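LPP20 lipofamily protein (Helicobacter pylori R046Wa, PDB 4KZS) is a secreted protein of unknown function that contains a three-helix bundle and may be connected with the outer membrane and the Tol-Pal system. Local coordinates at residues Lys138-Leu143 / Lys169-Asn174; Pro149-Leu154 / Gly162-Tyr167. All coordinates share one frame; numbering follows the deposited sequence.

Contact 1. Residues Lys138-Leu143 / Lys169-Asn174; sequences KSMGDL and KIYYQN
The ring of Tyr171 is set obliquely against the backbone turn at Met140 and Gly141, presenting neither a clean face nor a clean edge to it. On the far side of this phenol, CD1 of Tyr171 sits 3.9 Å above one face of the Tyr172 ring, offset toward its rim, while Phe176 meets Tyr172 edge-to-face. The setting is a three-helix bundle: helices 135-157 and 165-172 run antiparallel here, and helix 103-121 completes the packing through Phe121, which touches Met140.

The phenol divides its touches between two residues: CD2 meets Met140, while CE2, CZ and OH all lie against Gly141. CD2 of Tyr171 lies 3.9 Å from Met140 CB, CE2 is 3.7 Å from Gly141 N, and the hydroxyl OH comes to 3.5 Å from Gly141 CA. With CG anti to the backbone N (chi1 174°), the ring extends from its helix across to the other one. Glycine suits position 141 because its bare CA lets the hydroxyl end of the tyrosine settle directly on the helix backbone. Met140 fits the buried position beside it: a flexible, apolar chain that bends at its last torsion (chi3 61°) and brings CE to 4.3 Å from Ile170 CG2. That branched side chain gives the methionine a loose apolar neighbour, and Leu124 and Ala175 also touch the methionine from adjoining loops. The contact is thus van der Waals packing, apolar at Met140 and against bare backbone at Gly141. Asn174 turns back on the residues before it, its ND2 donating in the carbonyl plane to a lone pair of Ile170 O at 3.0 Å.

Contact 2. Residues Pro149-Leu154 / Gly162-Tyr167; sequences PIERIL and GSLENY
OE1 of Glu151 shares a hydrogen bond with the hydroxyl of Tyr114 on helix 103-121 and also rests against Leu164, while the other carboxylate oxygen, OE2, has only weak partners here: a water and, in a long ion pair, Lys155. The water donates to OE2 of Glu151 at 3.4 Å and to Gly162 O at 3.2 Å, so it bridges helix 135-157 and the loop that leads into helix 165-172. This is the turn of an antiparallel helical hairpin in the three-helix bundle.

The direct meeting is between unlike groups. Glu151 and Leu164 approach from opposite directions, and OE1 of Glu151 lies 3.4 Å from CD1 of Leu164 and 3.7 Å from its CG. Glutamate suits this partly exposed place because its chain is long: CG stands anti to the backbone N (chi1 164°), and the extended chain beyond it carries the carboxylate clear of its own helix. Leucine suits the buried side, where its side chain also meets Tyr114, Ala147 and Met148. Gly162 takes a positive phi (57°), a backbone shape glycine adopts easily, although the residue is poorly ordered.

The chemistry implies that the polar tie between the segments is indirect and probably yielding: Glu151 is held more firmly by Tyr114 than by the loop, which it reaches through a water whose bond to Glu151 is weak and through a van der Waals touch of its OE1 on the CD1 methyl of Leu164.

After the N-terminal sheet and helix 29-53, helix 103-121 leads into helix 135-157, which supplies 138-143 and, further on, 149-154. The chain then turns back through 162-167 into helix 165-172 and reaches 169-174. Contact 2 closes the short inner loop, with seven residues between its segments; contact 1 closes the wider one around it, with 25. The two are therefore nested and do not cross, as expected of an antiparallel helical hairpin: contact 2 lies near the turn and contact 1 nearer the open end, their centres about 14 Å apart. Helix 103-121 touches both, through Phe121 at contact 1 and Tyr114 at contact 2, and so joins the hairpin into one bundle.

Contact 1. Residues Lys138-Leu143 / Lys169-Asn174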
# COMPACT_ATOMS: atom_id res chain seq x y z
N LYS A 138 -3.90 4.41 -4.18
CA LYS A 138 -2.71 3.86 -3.54
C LYS A 138 -3.11 2.89 -2.41
O LYS A 138 -2.52 1.84 -2.25
CB LYS A 138 -1.87 4.98 -2.95
CG LYS A 138 -0.61 4.51 -2.22
CD LYS A 138 0.36 3.80 -3.17
CE LYS A 138 1.73 3.54 -2.57
NZ LYS A 138 2.71 3.55 -3.71
N SER A 139 -4.13 3.26 -1.65
CA SER A 139 -4.54 2.41 -0.56
C SER A 139 -5.09 1.13 -1.14
O SER A 139 -4.63 0.07 -0.75
CB SER A 139 -5.50 3.13 0.41
OG SER A 139 -4.80 4.13 1.18
N MET A 140 -6.01 1.21 -2.10
CA MET A 140 -6.50 -0.04 -2.70
C MET A 140 -5.37 -0.91 -3.24
O MET A 140 -5.38 -2.17 -3.09
CB MET A 140 -7.49 0.21 -3.81
CG MET A 140 -8.70 0.96 -3.32
SD MET A 140 -9.96 1.30 -4.58
CE MET A 140 -10.42 -0.33 -5.09
N GLY A 141 -4.38 -0.25 -3.85
CA GLY A 141 -3.21 -0.98 -4.37
C GLY A 141 -2.50 -1.74 -3.25
O GLY A 141 -2.22 -2.95 -3.37
N ASP A 142 -2.23 -1.02 -2.16
CA ASP A 142 -1.61 -1.64 -0.99
C ASP A 142 -2.35 -2.87 -0.39
O ASP A 142 -1.70 -3.90 -0.13
CB ASP A 142 -1.33 -0.60 0.08
CG ASP A 142 -0.41 0.51 -0.43
OD1 ASP A 142 0.56 0.17 -1.14
OD2 ASP A 142 -0.65 1.71 -0.10
N LEU A 143 -3.67 -2.74 -0.20
CA LEU A 143 -4.44 -3.82 0.38
C LEU A 143 -4.26 -5.08 -0.46
O LEU A 143 -3.90 -6.17 0.05
CB LEU A 143 -5.93 -3.43 0.50
CG LEU A 143 -6.32 -2.13 1.24
CD1 LEU A 143 -7.82 -2.11 1.44
CD2 LEU A 143 -5.65 -1.94 2.60
N LYS A 169 -10.57 -6.60 -10.48
CA LYS A 169 -11.43 -5.93 -11.46
C LYS A 169 -11.78 -4.53 -11.02
O LYS A 169 -11.36 -3.56 -11.63
CB LYS A 169 -12.70 -6.73 -11.75
CG LYS A 169 -13.57 -6.12 -12.84
CD LYS A 169 -12.90 -6.19 -14.21
CE LYS A 169 -13.77 -5.55 -15.29
NZ LYS A 169 -13.29 -5.70 -16.68
N ILE A 170 -12.53 -4.41 -9.94
CA ILE A 170 -12.91 -3.08 -9.45
C ILE A 170 -11.74 -2.10 -9.35
O ILE A 170 -11.92 -0.89 -9.43
CB ILE A 170 -13.55 -3.22 -8.08
CG1 ILE A 170 -14.85 -4.00 -8.22
CG2 ILE A 170 -13.75 -1.87 -7.41
CD1 ILE A 170 -15.30 -4.61 -6.91
N TYR A 171 -10.53 -2.64 -9.15
CA TYR A 171 -9.30 -1.85 -8.99
C TYR A 171 -8.76 -1.39 -10.35
O TYR A 171 -8.51 -0.21 -10.55
CB TYR A 171 -8.22 -2.68 -8.26
CG TYR A 171 -6.86 -2.02 -8.17
CD1 TYR A 171 -5.73 -2.59 -8.73
CD2 TYR A 171 -6.71 -0.83 -7.50
CE1 TYR A 171 -4.48 -2.00 -8.62
CE2 TYR A 171 -5.48 -0.23 -7.35
CZ TYR A 171 -4.35 -0.82 -7.93
OH TYR A 171 -3.12 -0.19 -7.79
N TYR A 172 -8.58 -2.32 -11.27
CA TYR A 172 -8.14 -1.97 -12.62
C TYR A 172 -9.13 -1.11 -13.36
O TYR A 172 -8.72 -0.25 -14.14
CB TYR A 172 -7.68 -3.19 -13.42
CG TYR A 172 -6.36 -3.68 -12.92
CD1 TYR A 172 -6.17 -4.99 -12.57
CD2 TYR A 172 -5.30 -2.80 -12.72
CE1 TYR A 172 -4.95 -5.46 -12.08
CE2 TYR A 172 -4.07 -3.24 -12.22
CZ TYR A 172 -3.91 -4.57 -11.89
OH TYR A 172 -2.74 -5.03 -11.38
N GLN A 173 -10.42 -1.25 -13.04
CA GLN A 173 -11.38 -0.43 -13.76
C GLN A 173 -11.75 0.89 -13.16
O GLN A 173 -12.50 1.63 -13.77
CB GLN A 173 -12.61 -1.21 -14.20
CG GLN A 173 -13.50 -1.64 -13.08
CD GLN A 173 -14.85 -2.07 -13.60
OE1 GLN A 173 -15.74 -1.24 -13.78
NE2 GLN A 173 -15.00 -3.35 -13.88
N ASN A 174 -11.23 1.23 -12.00
CA ASN A 174 -11.60 2.49 -11.38
C ASN A 174 -10.42 3.11 -10.70
O ASN A 174 -10.37 4.33 -10.54
CB ASN A 174 -12.69 2.28 -10.31
CG ASN A 174 -13.98 1.76 -10.90
OD1 ASN A 174 -14.61 2.43 -11.72
ND2 ASN A 174 -14.38 0.56 -10.49

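Contact 2. Residues Pro149-Leu154 / Gly162-Tyr167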
# COMPACT_ATOMS: atom_id res chain seq x y z
N PRO A 149 -0.27 -12.17 -1.09
CA PRO A 149 0.60 -13.14 -0.42
C PRO A 149 -0.11 -13.89 0.75
O PRO A 149 -0.00 -15.15 0.83
CB PRO A 149 1.77 -12.28 0.07
CG PRO A 149 1.74 -11.04 -0.79
CD PRO A 149 0.28 -10.80 -1.06
N ILE A 150 -0.82 -13.14 1.62
CA ILE A 150 -1.49 -13.79 2.76
C ILE A 150 -2.35 -14.85 2.19
O ILE A 150 -2.37 -15.97 2.69
CB ILE A 150 -2.31 -12.79 3.64
CG1 ILE A 150 -1.32 -11.86 4.35
CG2 ILE A 150 -3.21 -13.55 4.63
CD1 ILE A 150 -1.91 -10.68 5.07
N GLU A 151 -3.01 -14.54 1.09
CA GLU A 151 -3.96 -15.53 0.55
C GLU A 151 -3.28 -16.73 -0.05
O GLU A 151 -3.82 -17.84 0.02
CB GLU A 151 -4.85 -14.90 -0.48
CG GLU A 151 -5.55 -15.91 -1.34
CD GLU A 151 -6.33 -15.24 -2.42
OE1 GLU A 151 -7.35 -14.59 -2.08
OE2 GLU A 151 -5.92 -15.37 -3.60
N ARG A 152 -2.11 -16.50 -0.64
CA ARG A 152 -1.35 -17.61 -1.20
C ARG A 152 -1.06 -18.60 -0.08
O ARG A 152 -1.35 -19.80 -0.22
CB ARG A 152 -0.06 -17.14 -1.87
CG ARG A 152 0.19 -17.87 -3.18
CD ARG A 152 1.48 -17.45 -3.88
NE ARG A 152 1.88 -16.06 -3.63
CZ ARG A 152 3.15 -15.66 -3.51
NH1 ARG A 152 4.18 -16.52 -3.61
NH2 ARG A 152 3.40 -14.38 -3.28
N ILE A 153 -0.55 -18.09 1.04
CA ILE A 153 -0.33 -18.93 2.21
C ILE A 153 -1.58 -19.69 2.60
O ILE A 153 -1.55 -20.93 2.73
CB ILE A 153 0.12 -18.10 3.39
CG1 ILE A 153 1.35 -17.30 2.97
CG2 ILE A 153 0.39 -19.03 4.57
CD1 ILE A 153 1.94 -16.47 4.07
N LEU A 154 -2.68 -18.96 2.80
CA LEU A 154 -3.92 -19.57 3.30
C LEU A 154 -4.38 -20.71 2.40
O LEU A 154 -4.72 -21.78 2.90
CB LEU A 154 -5.01 -18.54 3.46
CG LEU A 154 -4.73 -17.62 4.64
CD1 LEU A 154 -5.79 -16.54 4.80
CD2 LEU A 154 -4.64 -18.47 5.88
N GLY A 162 -11.51 -17.96 -0.66
CA GLY A 162 -11.79 -17.95 -2.10
C GLY A 162 -11.23 -16.86 -3.02
O GLY A 162 -10.33 -17.15 -3.82
N SER A 163 -11.76 -15.63 -2.96
CA SER A 163 -11.44 -14.68 -4.05
C SER A 163 -11.19 -13.17 -3.91
O SER A 163 -11.93 -12.42 -3.26
CB SER A 163 -12.38 -14.88 -5.23
OG SER A 163 -11.86 -14.15 -6.31
N LEU A 164 -10.15 -12.74 -4.63
CA LEU A 164 -9.82 -11.33 -4.80
C LEU A 164 -10.11 -10.86 -6.21
O LEU A 164 -10.29 -9.67 -6.43
CB LEU A 164 -8.36 -11.05 -4.46
CG LEU A 164 -8.07 -11.12 -2.97
CD1 LEU A 164 -6.58 -11.32 -2.70
CD2 LEU A 164 -8.60 -9.89 -2.27
N GLU A 165 -10.16 -11.80 -7.15
CA GLU A 165 -10.42 -11.52 -8.57
C GLU A 165 -11.42 -10.39 -8.79
O GLU A 165 -11.24 -9.56 -9.68
CB GLU A 165 -10.93 -12.77 -9.29
CG GLU A 165 -11.68 -12.48 -10.59
CD GLU A 165 -11.66 -13.63 -11.56
OE1 GLU A 165 -12.42 -13.56 -12.56
OE2 GLU A 165 -10.88 -14.60 -11.34
N ASN A 166 -12.45 -10.35 -7.97
CA ASN A 166 -13.48 -9.37 -8.13
C ASN A 166 -13.00 -8.01 -7.77
O ASN A 166 -13.37 -7.03 -8.40
CB ASN A 166 -14.66 -9.71 -7.26
CG ASN A 166 -15.95 -9.55 -7.98
OD1 ASN A 166 -16.46 -8.43 -8.10
ND2 ASN A 166 -16.48 -10.66 -8.53
N TYR A 167 -12.22 -7.96 -6.71
CA TYR A 167 -11.73 -6.70 -6.22
C TYR A 167 -10.72 -6.18 -7.19
O TYR A 167 -10.67 -4.99 -7.46
CB TYR A 167 -11.08 -6.91 -4.89
CG TYR A 167 -12.01 -6.79 -3.73
CD1 TYR A 167 -12.99 -5.81 -3.70
CD2 TYR A 167 -11.87 -7.63 -2.64
CE1 TYR A 167 -13.83 -5.69 -2.61
CE2 TYR A 167 -12.69 -7.50 -1.54
CZ TYR A 167 -13.68 -6.53 -1.53
OH TYR A 167 -14.51 -6.39 -0.45
O HOH W 1 -8.44 -15.58 -5.90